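Local coordinates for HAT1-interacting factor 1 (Saccharomyces cerevisiae, PDB 4NQ0), which chaperones histones H3 and H4 as part of the nuclear histone acetyltransferase B complex and takes part in chromatin assembly and telomere silencing, at residues 22-26 and 57-63; 38-42 and 70-74; 183-189 and 211-216. One frame throughout, in Å; residues are numbered along the deposited sequence.

Interaction 1 (22-26 and 57-63); sequences MERQV and LLPDPEL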
ATOM      1  N   MET A  22     -24.572   2.069  -0.323  1.00 31.84           N
ATOM      2  CA  MET A  22     -23.109   2.193  -0.203  1.00 31.78           C
ATOM      3  C   MET A  22     -22.372   1.203  -1.106  1.00 31.76           C
ATOM      4  O   MET A  22     -21.415   1.571  -1.787  1.00 31.23           O
ATOM      5  CB  MET A  22     -22.685   1.988   1.255  1.00 31.72           C
ATOM      6  CG  MET A  22     -21.184   1.976   1.476  1.00 32.29           C
ATOM      7  SD  MET A  22     -20.723   2.046   3.212  1.00 34.62           S
ATOM      8  CE  MET A  22     -21.227   0.444   3.830  1.00 33.23           C
ATOM      9  N   GLU A  23     -22.821  -0.047  -1.117  1.00 32.40           N
ATOM     10  CA  GLU A  23     -22.233  -1.050  -2.003  1.00 33.42           C
ATOM     11  C   GLU A  23     -22.373  -0.672  -3.475  1.00 33.30           C
ATOM     12  O   GLU A  23     -21.454  -0.884  -4.253  1.00 33.41           O
ATOM     13  CB  GLU A  23     -22.827  -2.444  -1.745  1.00 34.67           C
ATOM     14  CG  GLU A  23     -22.470  -3.037  -0.379  1.00 36.99           C
ATOM     15  CD  GLU A  23     -21.010  -2.793   0.019  1.00 40.70           C
ATOM     16  OE1 GLU A  23     -20.102  -3.172  -0.753  1.00 43.92           O
ATOM     17  OE2 GLU A  23     -20.766  -2.210   1.105  1.00 43.48           O
ATOM     18  N   ARG A  24     -23.501  -0.087  -3.864  1.00 33.24           N
ATOM     19  CA  ARG A  24     -23.660   0.333  -5.252  1.00 33.45           C
ATOM     20  C   ARG A  24     -22.700   1.479  -5.576  1.00 32.08           C
ATOM     21  O   ARG A  24     -22.074   1.494  -6.634  1.00 31.56           O
ATOM     22  CB  ARG A  24     -25.102   0.740  -5.537  1.00 34.63           C
ATOM     23  CG  ARG A  24     -25.419   0.816  -7.033  1.00 38.40           C
ATOM     24  CD  ARG A  24     -26.841   1.291  -7.303  1.00 41.79           C
ATOM     25  NE  ARG A  24     -27.821   0.546  -6.514  1.00 44.94           N
ATOM     26  CZ  ARG A  24     -28.515   1.029  -5.483  1.00 46.85           C
ATOM     27  NH1 ARG A  24     -29.377   0.238  -4.852  1.00 49.41           N
ATOM     28  NH2 ARG A  24     -28.374   2.290  -5.074  1.00 48.90           N
ATOM     29  N   GLN A  25     -22.568   2.427  -4.651  1.00 30.87           N
ATOM     30  CA  GLN A  25     -21.662   3.570  -4.838  1.00 30.14           C
ATOM     31  C   GLN A  25     -20.187   3.163  -4.981  1.00 29.80           C
ATOM     32  O   GLN A  25     -19.462   3.731  -5.802  1.00 29.69           O
ATOM     33  CB  GLN A  25     -21.823   4.574  -3.696  1.00 30.01           C
ATOM     34  CG  GLN A  25     -23.210   5.229  -3.594  1.00 29.72           C
ATOM     35  CD  GLN A  25     -23.847   5.476  -4.947  1.00 31.21           C
ATOM     36  OE1 GLN A  25     -23.330   6.240  -5.777  1.00 32.05           O
ATOM     37  NE2 GLN A  25     -24.968   4.821  -5.185  1.00 31.05           N
ATOM     38  N   VAL A  26     -19.754   2.190  -4.180  1.00 29.64           N
ATOM     39  CA  VAL A  26     -18.417   1.600  -4.302  1.00 29.92           C
ATOM     40  C   VAL A  26     -18.198   1.031  -5.715  1.00 31.02           C
ATOM     41  O   VAL A  26     -17.186   1.304  -6.346  1.00 30.79           O
ATOM     42  CB  VAL A  26     -18.197   0.482  -3.243  1.00 29.68           C
ATOM     43  CG1 VAL A  26     -16.996  -0.414  -3.614  1.00 30.09           C
ATOM     44  CG2 VAL A  26     -18.018   1.086  -1.865  1.00 28.05           C
ATOM     45  N   LEU A  57     -22.676   2.278  11.841  1.00 48.10           N
ATOM     46  CA  LEU A  57     -22.375   1.597  10.581  1.00 46.89           C
ATOM     47  C   LEU A  57     -21.004   1.947  10.040  1.00 44.77           C
ATOM     48  O   LEU A  57     -20.795   3.048   9.549  1.00 44.45           O
ATOM     49  CB  LEU A  57     -23.408   1.929   9.510  1.00 47.11           C
ATOM     50  CG  LEU A  57     -23.147   1.108   8.241  1.00 47.71           C
ATOM     51  CD1 LEU A  57     -23.851  -0.248   8.341  1.00 49.77           C
ATOM     52  CD2 LEU A  57     -23.571   1.874   7.003  1.00 47.99           C
ATOM     53  N   LEU A  58     -20.092   0.987  10.080  1.00 43.19           N
ATOM     54  CA  LEU A  58     -18.746   1.201   9.565  1.00 41.30           C
ATOM     55  C   LEU A  58     -18.772   1.236   8.048  1.00 39.49           C
ATOM     56  O   LEU A  58     -19.291   0.322   7.426  1.00 39.46           O
ATOM     57  CB  LEU A  58     -17.811   0.095  10.052  1.00 41.82           C
ATOM     58  CG  LEU A  58     -16.988   0.378  11.316  1.00 42.62           C
ATOM     59  CD1 LEU A  58     -17.623   1.461  12.185  1.00 42.84           C
ATOM     60  CD2 LEU A  58     -16.771  -0.917  12.106  1.00 42.90           C
ATOM     61  N   PRO A  59     -18.196   2.288   7.442  1.00 37.38           N
ATOM     62  CA  PRO A  59     -18.211   2.375   5.996  1.00 35.92           C
ATOM     63  C   PRO A  59     -17.286   1.355   5.352  1.00 34.73           C
ATOM     64  O   PRO A  59     -16.383   0.825   6.007  1.00 34.50           O
ATOM     65  CB  PRO A  59     -17.718   3.792   5.726  1.00 35.37           C
ATOM     66  CG  PRO A  59     -16.890   4.109   6.842  1.00 36.55           C
ATOM     67  CD  PRO A  59     -17.463   3.412   8.039  1.00 37.13           C
ATOM     68  N   ASP A  60     -17.538   1.079   4.081  1.00 33.25           N
ATOM     69  CA  ASP A  60     -16.754   0.125   3.312  1.00 32.48           C
ATOM     70  C   ASP A  60     -15.352   0.704   3.134  1.00 30.99           C
ATOM     71  O   ASP A  60     -15.216   1.832   2.685  1.00 29.97           O
ATOM     72  CB  ASP A  60     -17.435  -0.096   1.959  1.00 32.77           C
ATOM     73  CG  ASP A  60     -16.828  -1.243   1.159  1.00 34.30           C
ATOM     74  OD1 ASP A  60     -15.593  -1.411   1.175  1.00 35.49           O
ATOM     75  OD2 ASP A  60     -17.607  -1.983   0.503  1.00 37.48           O
ATOM     76  N   PRO A  61     -14.305  -0.055   3.508  1.00 30.25           N
ATOM     77  CA  PRO A  61     -12.934   0.448   3.311  1.00 29.42           C
ATOM     78  C   PRO A  61     -12.609   0.804   1.854  1.00 29.57           C
ATOM     79  O   PRO A  61     -11.747   1.652   1.609  1.00 28.49           O
ATOM     80  CB  PRO A  61     -12.045  -0.700   3.798  1.00 29.65           C
ATOM     81  CG  PRO A  61     -12.964  -1.859   4.076  1.00 30.04           C
ATOM     82  CD  PRO A  61     -14.342  -1.369   4.174  1.00 30.31           C
ATOM     83  N   GLU A  62     -13.280   0.165   0.896  1.00 29.88           N
ATOM     84  CA  GLU A  62     -13.110   0.524  -0.516  1.00 30.56           C
ATOM     85  C   GLU A  62     -13.443   1.978  -0.837  1.00 29.70           C
ATOM     86  O   GLU A  62     -12.879   2.536  -1.766  1.00 29.78           O
ATOM     87  CB  GLU A  62     -13.963  -0.366  -1.406  1.00 32.27           C
ATOM     88  CG  GLU A  62     -13.596  -1.815  -1.381  1.00 35.32           C
ATOM     89  CD  GLU A  62     -12.822  -2.204  -2.603  1.00 41.19           C
ATOM     90  OE1 GLU A  62     -13.451  -2.766  -3.529  1.00 45.48           O
ATOM     91  OE2 GLU A  62     -11.597  -1.915  -2.652  1.00 44.75           O
ATOM     92  N   LEU A  63     -14.364   2.592  -0.088  1.00 29.22           N
ATOM     93  CA  LEU A  63     -14.649   4.011  -0.269  1.00 28.36           C
ATOM     94  C   LEU A  63     -13.397   4.844  -0.021  1.00 28.33           C
ATOM     95  O   LEU A  63     -13.140   5.814  -0.727  1.00 28.06           O
ATOM     96  CB  LEU A  63     -15.781   4.484   0.647  1.00 28.38           C
ATOM     97  CG  LEU A  63     -17.182   3.968   0.281  1.00 27.77           C
ATOM     98  CD1 LEU A  63     -18.135   4.169   1.428  1.00 27.38           C
ATOM     99  CD2 LEU A  63     -17.712   4.635  -0.978  1.00 25.16           C
TER
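Met22 reaches straight out from its helix to the bend at Asp60: the extended chi1 and chi2 carry SD to the backbone of Pro59 and Asp60, and the bend at chi3 (70°) then turns CE toward Leu58 O. The Asp60 N-H makes a weak hydrogen bond to Met22 SD (N to SD 3.4 Å). Leu63 comes in obliquely on the near part of this chain, its CD1 3.8 Å from Met22 CG. One turn on, Val26 stands at about a right angle to Leu63, with Val26 CG2 3.7 Å from Leu63 CD2, while Val26 CG1 rests on Glu62 CB. Asp60 is the N-cap of helix 61-77 in this all-helical TPR protein, and its OD1 accepts from Glu62 N at 2.8 Å, from the anti side and 30° out of the carboxylate plane. The other oxygen faces Glu23 in a nearly coplanar meeting of carboxylates: Asp60 OD2 is 3.0 Å from Glu23 OE1, a like-charge approach that could raise the pKa of one of the pair. With an alanine in place of Asp60, the Glu62 N-H would probably lose its cap and Val26 CG2 part of its cover.

Interaction 2 (38-42 and 70-74); sequences FLEAA and AVYNM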
ATOM      1  N   PHE A  38     -11.035  10.226 -12.579  1.00 42.62           N
ATOM      2  CA  PHE A  38     -10.512  10.295 -11.209  1.00 41.06           C
ATOM      3  C   PHE A  38     -11.242  11.281 -10.309  1.00 40.23           C
ATOM      4  O   PHE A  38     -11.571  10.956  -9.173  1.00 39.48           O
ATOM      5  CB  PHE A  38      -9.032  10.656 -11.239  1.00 41.14           C
ATOM      6  CG  PHE A  38      -8.178   9.660 -11.972  1.00 41.43           C
ATOM      7  CD1 PHE A  38      -8.187   8.318 -11.607  1.00 40.73           C
ATOM      8  CD2 PHE A  38      -7.351  10.063 -13.011  1.00 41.96           C
ATOM      9  CE1 PHE A  38      -7.396   7.390 -12.274  1.00 40.63           C
ATOM     10  CE2 PHE A  38      -6.556   9.137 -13.683  1.00 42.04           C
ATOM     11  CZ  PHE A  38      -6.580   7.798 -13.307  1.00 41.82           C
ATOM     12  N   LEU A  39     -11.463  12.490 -10.803  1.00 40.35           N
ATOM     13  CA  LEU A  39     -12.226  13.479 -10.061  1.00 39.98           C
ATOM     14  C   LEU A  39     -13.613  12.914  -9.762  1.00 39.63           C
ATOM     15  O   LEU A  39     -14.128  13.059  -8.653  1.00 39.29           O
ATOM     16  CB  LEU A  39     -12.329  14.778 -10.856  1.00 40.87           C
ATOM     17  CG  LEU A  39     -13.213  15.900 -10.300  1.00 40.50           C
ATOM     18  CD1 LEU A  39     -12.743  16.350  -8.924  1.00 39.15           C
ATOM     19  CD2 LEU A  39     -13.246  17.070 -11.279  1.00 40.31           C
ATOM     20  N   GLU A  40     -14.183  12.234 -10.750  1.00 39.66           N
ATOM     21  CA  GLU A  40     -15.533  11.710 -10.667  1.00 39.56           C
ATOM     22  C   GLU A  40     -15.655  10.539  -9.679  1.00 37.87           C
ATOM     23  O   GLU A  40     -16.628  10.454  -8.941  1.00 36.72           O
ATOM     24  CB  GLU A  40     -16.018  11.297 -12.056  1.00 40.97           C
ATOM     25  CG  GLU A  40     -16.177  12.467 -13.051  1.00 44.26           C
ATOM     26  CD  GLU A  40     -14.922  12.760 -13.902  1.00 47.69           C
ATOM     27  OE1 GLU A  40     -13.800  12.279 -13.578  1.00 47.06           O
ATOM     28  OE2 GLU A  40     -15.071  13.494 -14.911  1.00 50.65           O
ATOM     29  N   ALA A  41     -14.665   9.648  -9.674  1.00 37.04           N
ATOM     30  CA  ALA A  41     -14.615   8.535  -8.707  1.00 35.72           C
ATOM     31  C   ALA A  41     -14.408   9.066  -7.286  1.00 34.78           C
ATOM     32  O   ALA A  41     -15.050   8.603  -6.344  1.00 33.70           O
ATOM     33  CB  ALA A  41     -13.512   7.548  -9.079  1.00 35.34           C
ATOM     34  N   ALA A  42     -13.528  10.056  -7.145  1.00 34.54           N
ATOM     35  CA  ALA A  42     -13.277  10.689  -5.850  1.00 33.95           C
ATOM     36  C   ALA A  42     -14.524  11.392  -5.298  1.00 34.23           C
ATOM     37  O   ALA A  42     -14.902  11.189  -4.127  1.00 33.58           O
ATOM     38  CB  ALA A  42     -12.124  11.669  -5.962  1.00 34.29           C
ATOM     39  N   ALA A  70      -8.003   7.773  -6.439  1.00 36.97           N
ATOM     40  CA  ALA A  70      -8.539   8.816  -7.308  1.00 37.88           C
ATOM     41  C   ALA A  70      -7.766  10.109  -7.130  1.00 38.86           C
ATOM     42  O   ALA A  70      -7.310  10.710  -8.108  1.00 39.55           O
ATOM     43  CB  ALA A  70     -10.018   9.045  -7.030  1.00 37.75           C
ATOM     44  N   VAL A  71      -7.603  10.518  -5.875  1.00 39.19           N
ATOM     45  CA  VAL A  71      -6.972  11.788  -5.560  1.00 40.31           C
ATOM     46  C   VAL A  71      -5.466  11.750  -5.846  1.00 41.46           C
ATOM     47  O   VAL A  71      -4.896  12.729  -6.315  1.00 42.08           O
ATOM     48  CB  VAL A  71      -7.260  12.196  -4.099  1.00 40.15           C
ATOM     49  CG1 VAL A  71      -6.505  13.443  -3.736  1.00 40.47           C
ATOM     50  CG2 VAL A  71      -8.761  12.409  -3.903  1.00 39.31           C
ATOM     51  N   TYR A  72      -4.829  10.618  -5.580  1.00 42.16           N
ATOM     52  CA  TYR A  72      -3.423  10.443  -5.940  1.00 43.49           C
ATOM     53  C   TYR A  72      -3.225  10.680  -7.439  1.00 45.16           C
ATOM     54  O   TYR A  72      -2.374  11.470  -7.846  1.00 45.70           O
ATOM     55  CB  TYR A  72      -2.936   9.038  -5.551  1.00 42.96           C
ATOM     56  CG  TYR A  72      -1.605   8.641  -6.159  1.00 44.22           C
ATOM     57  CD1 TYR A  72      -0.475   9.429  -5.981  1.00 45.52           C
ATOM     58  CD2 TYR A  72      -1.474   7.467  -6.897  1.00 45.52           C
ATOM     59  CE1 TYR A  72       0.749   9.063  -6.528  1.00 47.20           C
ATOM     60  CE2 TYR A  72      -0.258   7.093  -7.446  1.00 46.57           C
ATOM     61  CZ  TYR A  72       0.851   7.896  -7.256  1.00 47.36           C
ATOM     62  OH  TYR A  72       2.063   7.534  -7.803  1.00 49.38           O
ATOM     63  N   ASN A  73      -4.028  10.002  -8.249  1.00 46.40           N
ATOM     64  CA  ASN A  73      -3.925  10.117  -9.706  1.00 48.33           C
ATOM     65  C   ASN A  73      -4.259  11.501 -10.261  1.00 50.06           C
ATOM     66  O   ASN A  73      -3.778  11.868 -11.336  1.00 51.09           O
ATOM     67  CB  ASN A  73      -4.772   9.046 -10.384  1.00 48.31           C
ATOM     68  CG  ASN A  73      -4.001   7.770 -10.611  1.00 48.91           C
ATOM     69  OD1 ASN A  73      -3.064   7.748 -11.408  1.00 50.58           O
ATOM     70  ND2 ASN A  73      -4.381   6.700  -9.912  1.00 47.95           N
ATOM     71  N   MET A  74      -5.080  12.254  -9.530  1.00 51.20           N
ATOM     72  CA  MET A  74      -5.366  13.646  -9.861  1.00 52.85           C
ATOM     73  C   MET A  74      -4.100  14.481  -9.731  1.00 54.23           C
ATOM     74  O   MET A  74      -3.844  15.365 -10.553  1.00 55.45           O
ATOM     75  CB  MET A  74      -6.456  14.229  -8.943  1.00 52.63           C
ATOM     76  CG  MET A  74      -7.891  13.860  -9.315  1.00 52.57           C
ATOM     77  SD  MET A  74      -9.088  14.269  -8.010  1.00 52.46           S
ATOM     78  CE  MET A  74      -8.875  16.047  -7.879  1.00 52.50           C
TER
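Phe38 lays one ring face over Asn73, whose CB sits 3.5 Å from the ring centroid and only 4° off the ring normal, a CH-pi contact. The Asn73 amide continues the overlap beyond CB, stacked 9° from parallel with the ring, CG lying over the CZ and CE1 end. Next to Asn73, Met74 runs back toward helix 38-51: its CG meets Phe38 CB at 3.9 Å, its SD lies by Leu39 CA, and the bend at the end of its chain turns CE to Leu39 CD1. One turn earlier the helices come together on alanines, with Ala42 CB 3.5 Å from Ala70 CB, and Ala70 CB 3.3 Å from Phe38 O. Such small residues suit the tight spacing: the segment axes pass 8.4 Å apart, running antiparallel at 152°, as neighbouring helices do in TPR-type helical arrays. Further out, Leu33 of helix 14-34 packs on Phe38, and Phe198 covers Leu39, Ala42 and Met74; a weak bond from Asn73 ND2 to Gln69 O helps to set the amide. No hydrogen bond crosses this interface, so its cohesion comes from close apolar packing and the stack of amide on ring.

Interaction 3 (183-189 and 211-216); sequences IEDVSQL and AQALML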
ATOM      1  N   ILE A 183      -1.973   0.659  12.763  1.00 43.67           N
ATOM      2  CA  ILE A 183      -3.412   0.568  12.572  1.00 42.80           C
ATOM      3  C   ILE A 183      -4.111   1.323  13.703  1.00 42.74           C
ATOM      4  O   ILE A 183      -4.058   0.906  14.855  1.00 42.79           O
ATOM      5  CB  ILE A 183      -3.888  -0.885  12.518  1.00 43.04           C
ATOM      6  CG1 ILE A 183      -3.244  -1.586  11.313  1.00 42.46           C
ATOM      7  CG2 ILE A 183      -5.402  -0.939  12.427  1.00 41.92           C
ATOM      8  CD1 ILE A 183      -3.691  -3.008  11.124  1.00 41.76           C
ATOM      9  N   GLU A 184      -4.759   2.434  13.363  1.00 41.84           N
ATOM     10  CA  GLU A 184      -5.408   3.279  14.366  1.00 42.08           C
ATOM     11  C   GLU A 184      -6.712   2.656  14.830  1.00 42.31           C
ATOM     12  O   GLU A 184      -7.308   1.843  14.120  1.00 42.03           O
ATOM     13  CB  GLU A 184      -5.717   4.661  13.799  1.00 41.85           C
ATOM     14  CG  GLU A 184      -4.532   5.451  13.275  1.00 41.66           C
ATOM     15  CD  GLU A 184      -4.973   6.754  12.621  1.00 42.92           C
ATOM     16  OE1 GLU A 184      -5.918   7.387  13.146  1.00 43.35           O
ATOM     17  OE2 GLU A 184      -4.391   7.141  11.581  1.00 41.48           O
ATOM     18  N   ASP A 185      -7.155   3.062  16.016  1.00 42.84           N
ATOM     19  CA  ASP A 185      -8.471   2.701  16.522  1.00 43.23           C
ATOM     20  C   ASP A 185      -9.538   3.353  15.669  1.00 42.29           C
ATOM     21  O   ASP A 185      -9.394   4.495  15.232  1.00 41.51           O
ATOM     22  CB  ASP A 185      -8.649   3.170  17.974  1.00 44.52           C
ATOM     23  CG  ASP A 185      -9.846   2.522  18.659  1.00 46.51           C
ATOM     24  OD1 ASP A 185      -9.618   1.686  19.554  1.00 51.25           O
ATOM     25  OD2 ASP A 185     -11.009   2.832  18.318  1.00 48.37           O
ATOM     26  N   VAL A 186     -10.636   2.629  15.477  1.00 42.12           N
ATOM     27  CA  VAL A 186     -11.732   3.094  14.640  1.00 41.40           C
ATOM     28  C   VAL A 186     -12.423   4.349  15.196  1.00 41.47           C
ATOM     29  O   VAL A 186     -13.198   4.998  14.490  1.00 41.13           O
ATOM     30  CB  VAL A 186     -12.748   1.968  14.388  1.00 41.61           C
ATOM     31  CG1 VAL A 186     -13.575   1.680  15.643  1.00 42.72           C
ATOM     32  CG2 VAL A 186     -13.622   2.321  13.202  1.00 41.68           C
ATOM     33  N   SER A 187     -12.131   4.697  16.451  1.00 41.58           N
ATOM     34  CA  SER A 187     -12.598   5.961  17.032  1.00 41.43           C
ATOM     35  C   SER A 187     -12.039   7.201  16.323  1.00 40.09           C
ATOM     36  O   SER A 187     -12.614   8.278  16.432  1.00 40.17           O
ATOM     37  CB  SER A 187     -12.262   6.030  18.528  1.00 42.38           C
ATOM     38  OG  SER A 187     -10.865   6.155  18.744  1.00 43.39           O
ATOM     39  N   GLN A 188     -10.930   7.050  15.598  1.00 38.69           N
ATOM     40  CA  GLN A 188     -10.290   8.185  14.930  1.00 37.51           C
ATOM     41  C   GLN A 188     -10.706   8.342  13.454  1.00 35.86           C
ATOM     42  O   GLN A 188     -10.145   9.163  12.728  1.00 35.03           O
ATOM     43  CB  GLN A 188      -8.771   8.092  15.099  1.00 37.81           C
ATOM     44  CG  GLN A 188      -8.328   8.471  16.528  1.00 39.82           C
ATOM     45  CD  GLN A 188      -6.899   8.095  16.850  1.00 41.80           C
ATOM     46  OE1 GLN A 188      -6.055   7.940  15.960  1.00 43.79           O
ATOM     47  NE2 GLN A 188      -6.617   7.944  18.131  1.00 43.18           N
ATOM     48  N   LEU A 189     -11.720   7.577  13.044  1.00 35.01           N
ATOM     49  CA  LEU A 189     -12.278   7.604  11.691  1.00 33.90           C
ATOM     50  C   LEU A 189     -12.990   8.923  11.426  1.00 33.73           C
ATOM     51  O   LEU A 189     -13.764   9.381  12.265  1.00 33.89           O
ATOM     52  CB  LEU A 189     -13.297   6.463  11.558  1.00 34.20           C
ATOM     53  CG  LEU A 189     -13.880   6.096  10.183  1.00 33.59           C
ATOM     54  CD1 LEU A 189     -12.802   5.617   9.230  1.00 32.47           C
ATOM     55  CD2 LEU A 189     -14.948   5.025  10.352  1.00 35.09           C
ATOM     56  N   ALA A 211      -4.774   5.568   5.639  1.00 26.89           N
ATOM     57  CA  ALA A 211      -4.643   5.287   7.077  1.00 27.34           C
ATOM     58  C   ALA A 211      -5.982   4.804   7.616  1.00 27.40           C
ATOM     59  O   ALA A 211      -6.049   3.866   8.409  1.00 27.52           O
ATOM     60  CB  ALA A 211      -4.148   6.524   7.871  1.00 27.31           C
ATOM     61  N   GLN A 212      -7.056   5.427   7.146  1.00 27.44           N
ATOM     62  CA  GLN A 212      -8.397   5.017   7.537  1.00 27.19           C
ATOM     63  C   GLN A 212      -8.836   3.695   6.904  1.00 27.26           C
ATOM     64  O   GLN A 212      -9.573   2.935   7.522  1.00 27.22           O
ATOM     65  CB  GLN A 212      -9.392   6.139   7.236  1.00 27.42           C
ATOM     66  CG  GLN A 212      -9.104   7.407   8.060  1.00 27.67           C
ATOM     67  CD  GLN A 212      -9.920   8.586   7.616  1.00 27.57           C
ATOM     68  OE1 GLN A 212     -11.072   8.728   8.016  1.00 27.40           O
ATOM     69  NE2 GLN A 212      -9.328   9.458   6.792  1.00 27.01           N
ATOM     70  N   ALA A 213      -8.405   3.411   5.679  1.00 27.22           N
ATOM     71  CA  ALA A 213      -8.625   2.066   5.112  1.00 27.77           C
ATOM     72  C   ALA A 213      -8.010   0.981   6.005  1.00 28.33           C
ATOM     73  O   ALA A 213      -8.651  -0.048   6.280  1.00 28.19           O
ATOM     74  CB  ALA A 213      -8.077   1.967   3.702  1.00 27.04           C
ATOM     75  N   LEU A 214      -6.782   1.230   6.461  1.00 28.68           N
ATOM     76  CA  LEU A 214      -6.068   0.306   7.338  1.00 29.94           C
ATOM     77  C   LEU A 214      -6.838   0.106   8.618  1.00 30.56           C
ATOM     78  O   LEU A 214      -7.012  -1.009   9.083  1.00 30.77           O
ATOM     79  CB  LEU A 214      -4.690   0.852   7.723  1.00 30.12           C
ATOM     80  CG  LEU A 214      -3.530   0.719   6.754  1.00 31.89           C
ATOM     81  CD1 LEU A 214      -2.330   1.457   7.340  1.00 33.27           C
ATOM     82  CD2 LEU A 214      -3.192  -0.751   6.485  1.00 32.91           C
ATOM     83  N   MET A 215      -7.247   1.222   9.203  1.00 31.03           N
ATOM     84  CA  MET A 215      -8.044   1.230  10.421  1.00 32.51           C
ATOM     85  C   MET A 215      -9.239   0.293  10.274  1.00 32.79           C
ATOM     86  O   MET A 215      -9.492  -0.539  11.144  1.00 33.83           O
ATOM     87  CB  MET A 215      -8.478   2.676  10.705  1.00 32.66           C
ATOM     88  CG  MET A 215      -9.585   2.910  11.710  1.00 34.63           C
ATOM     89  SD  MET A 215     -10.178   4.625  11.563  1.00 39.08           S
ATOM     90  CE  MET A 215      -8.657   5.559  11.786  1.00 33.13           C
ATOM     91  N   LEU A 216      -9.955   0.419   9.164  1.00 32.56           N
ATOM     92  CA  LEU A 216     -11.175  -0.360   8.932  1.00 32.91           C
ATOM     93  C   LEU A 216     -10.874  -1.847   8.672  1.00 33.69           C
ATOM     94  O   LEU A 216     -11.492  -2.730   9.278  1.00 34.02           O
ATOM     95  CB  LEU A 216     -11.975   0.257   7.779  1.00 32.26           C
ATOM     96  CG  LEU A 216     -12.576   1.633   8.097  1.00 31.96           C
ATOM     97  CD1 LEU A 216     -13.008   2.390   6.845  1.00 29.69           C
ATOM     98  CD2 LEU A 216     -13.748   1.484   9.074  1.00 31.27           C
TER
HETATM   99  O   HOH W   1      -4.714   3.224  10.639  1.00 29.22           O
HETATM  100  O   HOH W   2      -8.825  -0.355  13.782  1.00 35.97           O
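The carboxylate of Glu184 straddles two helix residues one turn apart: OE1 lies 3.6 Å from Met215 CE, and OE2 is 3.8 Å from Ala211 CB. Both are van der Waals contacts. At the end of segment 183-189, Leu189 meets the flat amide of Gln212, with OE1 3.8 Å from Leu189 CD1; that oxygen accepts from Arg190 N, while NE2 bonds to Tyr197 OH and Asp208 O, so the amide is held at both oxygen and nitrogen, fixing its rotation. A third flat group, the Asp185 carboxylate, uses the anti lone pair of OD2 to accept from Ser187 N, an Asx turn that opens the 3-10 segment 186-188.

The loop from Glu184 to Leu189 curls round Met215, the residue with the largest contact area here. With CG anti to the backbone N (chi1 165°), the chain leaves the helix toward the loop and passes Glu184 O and Val186 CA; SD lies 3.6 Å from Leu189 CB, and the bend at chi3 (-56°) tucks CE among Glu184, Asp185 O and the Gln188 backbone. The Leu189 side chain crosses that of Leu216 at about a right angle, CD2 to CD2 4.0 Å, and both leucines rest on Phe64 of helix 61-77. Ile183 CG2 packs at the other flank, near Leu214 O.

The segment 186-189 opens the predicted TPR 1, and all of 183-189 lies in the region important for binding histones H3-H4 and H2A-H2B. No direct hydrogen bond crosses the contact; two waters bridge it instead: one links Glu184 N to Ala211 O (2.8 and 2.7 Å), the other donates to both Glu184 O and Met215 O. Apolar packing round a buried methionine thus joins loop to helix, while water serves backbone groups not bonded directly across it.

Interactions 1 and 2 share helix 61-77: the first meets its N-terminal end from helix 14-34, the second its later turns from helix 38-51, with centres about 17 Å apart and no touch. Interaction 3 joins a loop to helix 202-218, and buries the largest area of the three. It abuts interaction 1 directly, since Pro59 packs on Leu189, and Leu58 and Pro61 on Leu216. All three are partly buried. The chemistry shifts with place: alanines and a stacked amide where two helices run side by side, a capped helix start with two close carboxylates in interaction 1, and water bridges where a loop lies on a helix.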